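Local structure of transcriptional regulator (Pyrococcus horikoshii, 1UDD) at residues R195-I198 and T199-F203; M114-M117 and L118-Y122. The protein is a TenA homologue of the TENA/THI-4/PQQC family, an all-helical protein that assembles from four chains. All coordinates share one frame; numbering follows the deposited sequence.

Interaction 1: R195-I198 and T199-F203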
loop_
_atom_site.group_PDB
_atom_site.type_symbol
_atom_site.label_atom_id
_atom_site.label_comp_id
_atom_site.label_asym_id
_atom_site.label_seq_id
_atom_site.Cartn_x
_atom_site.Cartn_y
_atom_site.Cartn_z
ATOM N N ARG A 195 5.064 16.461 13.718
ATOM C CA ARG A 195 4.658 15.290 14.508
ATOM C C ARG A 195 5.399 14.027 14.044
ATOM O O ARG A 195 5.823 13.205 14.856
ATOM C CB ARG A 195 3.147 15.060 14.391
ATOM C CG ARG A 195 2.300 16.312 14.599
ATOM C CD ARG A 195 0.812 15.982 14.809
ATOM N NE ARG A 195 -0.031 16.626 13.800
ATOM C CZ ARG A 195 -0.469 16.028 12.694
ATOM N NH1 ARG A 195 -0.161 14.758 12.447
ATOM N NH2 ARG A 195 -1.196 16.708 11.817
ATOM N N ILE A 196 5.554 13.868 12.733
ATOM C CA ILE A 196 6.257 12.696 12.215
ATOM C C ILE A 196 7.710 12.697 12.683
ATOM O O ILE A 196 8.219 11.674 13.160
ATOM C CB ILE A 196 6.267 12.658 10.681
ATOM C CG1 ILE A 196 4.863 12.363 10.147
ATOM C CG2 ILE A 196 7.212 11.558 10.207
ATOM C CD1 ILE A 196 4.701 12.656 8.662
ATOM N N PHE A 197 8.368 13.846 12.545
ATOM C CA PHE A 197 9.767 13.982 12.934
ATOM C C PHE A 197 9.936 13.790 14.445
ATOM O O PHE A 197 10.904 13.181 14.892
ATOM C CB PHE A 197 10.298 15.370 12.552
ATOM C CG PHE A 197 11.810 15.481 12.591
ATOM C CD1 PHE A 197 12.575 15.150 11.472
ATOM C CD2 PHE A 197 12.464 15.918 13.747
ATOM C CE1 PHE A 197 13.986 15.254 11.498
ATOM C CE2 PHE A 197 13.856 16.027 13.792
ATOM C CZ PHE A 197 14.623 15.693 12.658
ATOM N N ILE A 198 9.011 14.327 15.236
ATOM C CA ILE A 198 9.122 14.176 16.680
ATOM C C ILE A 198 8.904 12.720 17.097
ATOM O O ILE A 198 9.549 12.213 18.024
ATOM C CB ILE A 198 8.125 15.096 17.420
ATOM C CG1 ILE A 198 8.670 16.527 17.423
ATOM C CG2 ILE A 198 7.928 14.614 18.862
ATOM C CD1 ILE A 198 7.728 17.563 18.054
ATOM N N THR A 199 7.999 12.044 16.405
ATOM C CA THR A 199 7.739 10.628 16.694
ATOM C C THR A 199 9.005 9.829 16.401
ATOM O O THR A 199 9.426 8.989 17.200
ATOM C CB THR A 199 6.598 10.075 15.804
ATOM O OG1 THR A 199 5.377 10.749 16.130
ATOM C CG2 THR A 199 6.432 8.563 15.995
ATOM N N GLY A 200 9.611 10.109 15.252
ATOM C CA GLY A 200 10.811 9.392 14.864
ATOM C C GLY A 200 11.937 9.616 15.846
ATOM O O GLY A 200 12.725 8.705 16.120
ATOM N N SER A 201 12.012 10.836 16.375
ATOM C CA SER A 201 13.050 11.205 17.335
ATOM C C SER A 201 12.838 10.455 18.644
ATOM O O SER A 201 13.803 10.005 19.274
ATOM C CB SER A 201 13.033 12.723 17.584
ATOM O OG SER A 201 13.265 13.429 16.375
ATOM N N LYS A 202 11.580 10.328 19.064
ATOM C CA LYS A 202 11.282 9.589 20.295
ATOM C C LYS A 202 11.677 8.125 20.122
ATOM O O LYS A 202 12.261 7.519 21.023
ATOM C CB LYS A 202 9.801 9.682 20.651
ATOM C CG LYS A 202 9.377 11.060 21.128
ATOM C CD LYS A 202 7.983 10.985 21.693
ATOM C CE LYS A 202 7.519 12.326 22.214
ATOM N NZ LYS A 202 6.169 12.189 22.843
ATOM N N PHE A 203 11.366 7.556 18.961
ATOM C CA PHE A 203 11.741 6.162 18.706
ATOM C C PHE A 203 13.251 5.994 18.782
ATOM O O PHE A 203 13.738 5.001 19.304
ATOM C CB PHE A 203 11.254 5.704 17.338
ATOM C CG PHE A 203 9.821 5.236 17.325
ATOM C CD1 PHE A 203 9.399 4.213 18.173
ATOM C CD2 PHE A 203 8.901 5.792 16.439
ATOM C CE1 PHE A 203 8.079 3.750 18.135
ATOM C CE2 PHE A 203 7.580 5.334 16.389
ATOM C CZ PHE A 203 7.165 4.311 17.240
#
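T199 and S201 turn their hydroxyls back onto R195 O and F197 O, each four residues earlier in helix 190-213. T199 OG1 donates to R195 O at 2.8 Å, and T199 N gives the same oxygen its helical bond. S201 OG donates to F197 O at 2.8 Å, in addition to the backbone bond from S201 N. In both pairs the hydroxyl and the amide reach the oxygen from opposite faces of the carbonyl plane. A first torsion near -60° lays each hydroxyl beside its own backbone N, facing the preceding turn. S201 OG is also hydrogen-bonded to W17 NE1, which ties this buried hydroxyl to helix 14-21.

Backbone bonds from G200 N to I196 O and from K202 N to I198 O complete the turns.

Side-chain packing is lighter. The ring of F197 approaches S201 OG obliquely, with CD2 at 3.7 Å. On the more open side the extended K202 chain crosses I198 at a slant. Its CG lies 3.3 Å from I198 O, and its CE makes an apolar contact with I198 CG2 at 4.1 Å.

T199 and K202 also pack on L108 of the second subunit. The arrangement is a regular alpha helix with serine and threonine hydroxyls bonded to i-4 carbonyls, within the helical TenA fold.

Interaction 2: M114-M117 and L118-Y122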
loop_
_atom_site.group_PDB
_atom_site.type_symbol
_atom_site.label_atom_id
_atom_site.label_comp_id
_atom_site.label_asym_id
_atom_site.label_seq_id
_atom_site.Cartn_x
_atom_site.Cartn_y
_atom_site.Cartn_z
ATOM N N MET A 114 10.205 0.324 13.282
ATOM C CA MET A 114 10.194 -0.025 11.876
ATOM C C MET A 114 8.771 0.099 11.293
ATOM O O MET A 114 8.600 0.532 10.153
ATOM C CB MET A 114 10.740 -1.437 11.686
ATOM C CG MET A 114 12.219 -1.538 12.033
ATOM S SD MET A 114 13.227 -0.200 11.258
ATOM C CE MET A 114 13.432 0.875 12.614
ATOM N N ASP A 115 7.761 -0.271 12.080
ATOM C CA ASP A 115 6.367 -0.196 11.629
ATOM C C ASP A 115 5.922 1.245 11.435
ATOM O O ASP A 115 5.162 1.545 10.530
ATOM C CB ASP A 115 5.441 -0.923 12.616
ATOM C CG ASP A 115 5.590 -2.428 12.532
ATOM O OD1 ASP A 115 6.263 -2.906 11.589
ATOM O OD2 ASP A 115 5.033 -3.132 13.394
ATOM N N PHE A 116 6.401 2.131 12.300
ATOM C CA PHE A 116 6.097 3.548 12.188
ATOM C C PHE A 116 6.662 4.044 10.849
ATOM O O PHE A 116 5.996 4.783 10.111
ATOM C CB PHE A 116 6.729 4.322 13.357
ATOM C CG PHE A 116 7.098 5.753 13.014
ATOM C CD1 PHE A 116 6.117 6.728 12.889
ATOM C CD2 PHE A 116 8.433 6.107 12.794
ATOM C CE1 PHE A 116 6.452 8.046 12.550
ATOM C CE2 PHE A 116 8.780 7.418 12.453
ATOM C CZ PHE A 116 7.783 8.390 12.332
ATOM N N MET A 117 7.879 3.627 10.521
ATOM C CA MET A 117 8.485 4.038 9.243
ATOM C C MET A 117 7.637 3.556 8.054
ATOM O O MET A 117 7.291 4.336 7.169
ATOM C CB MET A 117 9.896 3.450 9.069
ATOM C CG MET A 117 10.880 3.728 10.223
ATOM S SD MET A 117 12.595 3.379 9.783
ATOM C CE MET A 117 12.419 1.985 8.790
ATOM N N LEU A 118 7.323 2.262 8.037
ATOM C CA LEU A 118 6.558 1.693 6.941
ATOM C C LEU A 118 5.160 2.297 6.873
ATOM O O LEU A 118 4.691 2.679 5.810
ATOM C CB LEU A 118 6.462 0.170 7.098
ATOM C CG LEU A 118 5.823 -0.549 5.902
ATOM C CD1 LEU A 118 6.612 -0.250 4.636
ATOM C CD2 LEU A 118 5.800 -2.037 6.155
ATOM N N ALA A 119 4.493 2.379 8.013
ATOM C CA ALA A 119 3.152 2.956 8.048
ATOM C C ALA A 119 3.135 4.402 7.536
ATOM O O ALA A 119 2.202 4.819 6.829
ATOM C CB ALA A 119 2.595 2.894 9.470
ATOM N N THR A 120 4.155 5.170 7.894
ATOM C CA THR A 120 4.224 6.569 7.465
ATOM C C THR A 120 4.498 6.677 5.969
ATOM O O THR A 120 3.941 7.541 5.279
ATOM C CB THR A 120 5.287 7.333 8.269
ATOM O OG1 THR A 120 5.031 7.156 9.664
ATOM C CG2 THR A 120 5.228 8.817 7.966
ATOM N N ALA A 121 5.347 5.789 5.460
ATOM C CA ALA A 121 5.651 5.762 4.032
ATOM C C ALA A 121 4.369 5.423 3.247
ATOM O O ALA A 121 4.111 5.958 2.170
ATOM C CB ALA A 121 6.705 4.706 3.751
ATOM N N TYR A 122 3.571 4.516 3.801
ATOM C CA TYR A 122 2.346 4.095 3.152
ATOM C C TYR A 122 1.247 5.151 3.142
ATOM O O TYR A 122 0.655 5.440 2.105
ATOM C CB TYR A 122 1.803 2.806 3.805
ATOM C CG TYR A 122 0.402 2.477 3.339
ATOM C CD1 TYR A 122 -0.705 2.929 4.047
ATOM C CD2 TYR A 122 0.183 1.817 2.117
ATOM C CE1 TYR A 122 -1.998 2.746 3.559
ATOM C CE2 TYR A 122 -1.104 1.637 1.613
ATOM C CZ TYR A 122 -2.196 2.107 2.342
ATOM O OH TYR A 122 -3.485 1.967 1.858
#
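F116 and T120 form the tight part of this contact, one turn apart on helix 108-123. T120 OG1 donates a short bond of 2.6 Å to F116 O. T120 N donates to the same oxygen at 2.9 Å from the opposite face of the carbonyl plane. The carbonyl is therefore gripped by two donors of one residue. A chi1 of -53° sets OG1 beside the backbone N of T120 and over the previous turn.

The same hydroxyl lies close to the F116 ring. F116 CE1 is 3.3 Å from T120 OG1, and CD1 of that ring is 3.4 Å from it. The approach is oblique. With CG anti to its backbone N (chi1 150°), F116 stands its ring out from the helix, with CD1 and CE1 beside T120 OG1. A119 is also close-set: its CB lies 3.1 Å from D115 O, and its N donates to that oxygen at 2.7 Å.

The looser part is the side of M114, M117 and L118. Here the two segments meet mainly through the backbone, as in the bond from L118 N to M114 O. The ends of M114 and L118 lead away from the neighbouring turn. This side is not open to solvent: M114, M117 and L118 pack on helix 36-63. D115 and A119 instead pack against residues of the second subunit, and Y122 OH bonds S62 OG of the third.

The whole is a buried alpha-helical segment with a threonine hydroxyl on an i-4 carbonyl, set among the packed helices of the TenA fold and at its subunit interfaces.

In the fold
Interactions 1 and 2 lie on two helices, 190-213 and 108-123, that pack against each other. Their centres are 12 Å apart. F116 of interaction 2 makes the junction: its CB meets F203 CE2 at 3.3 Å, and its CE1 meets T199 CG2 at 3.5 Å. Both interactions also pack on helix 126-146, where I196, F116 and T120 all touch A132. Interaction 2 is wholly buried and more apolar, with M114, M117, L118 and A121 on helix 36-63. Interaction 1 is partly buried, with R195 exposed and K202 partly so, while F197 and S201 face inward. Both helices touch the second subunit, and 114-122 also reaches the third and fourth, through Y122.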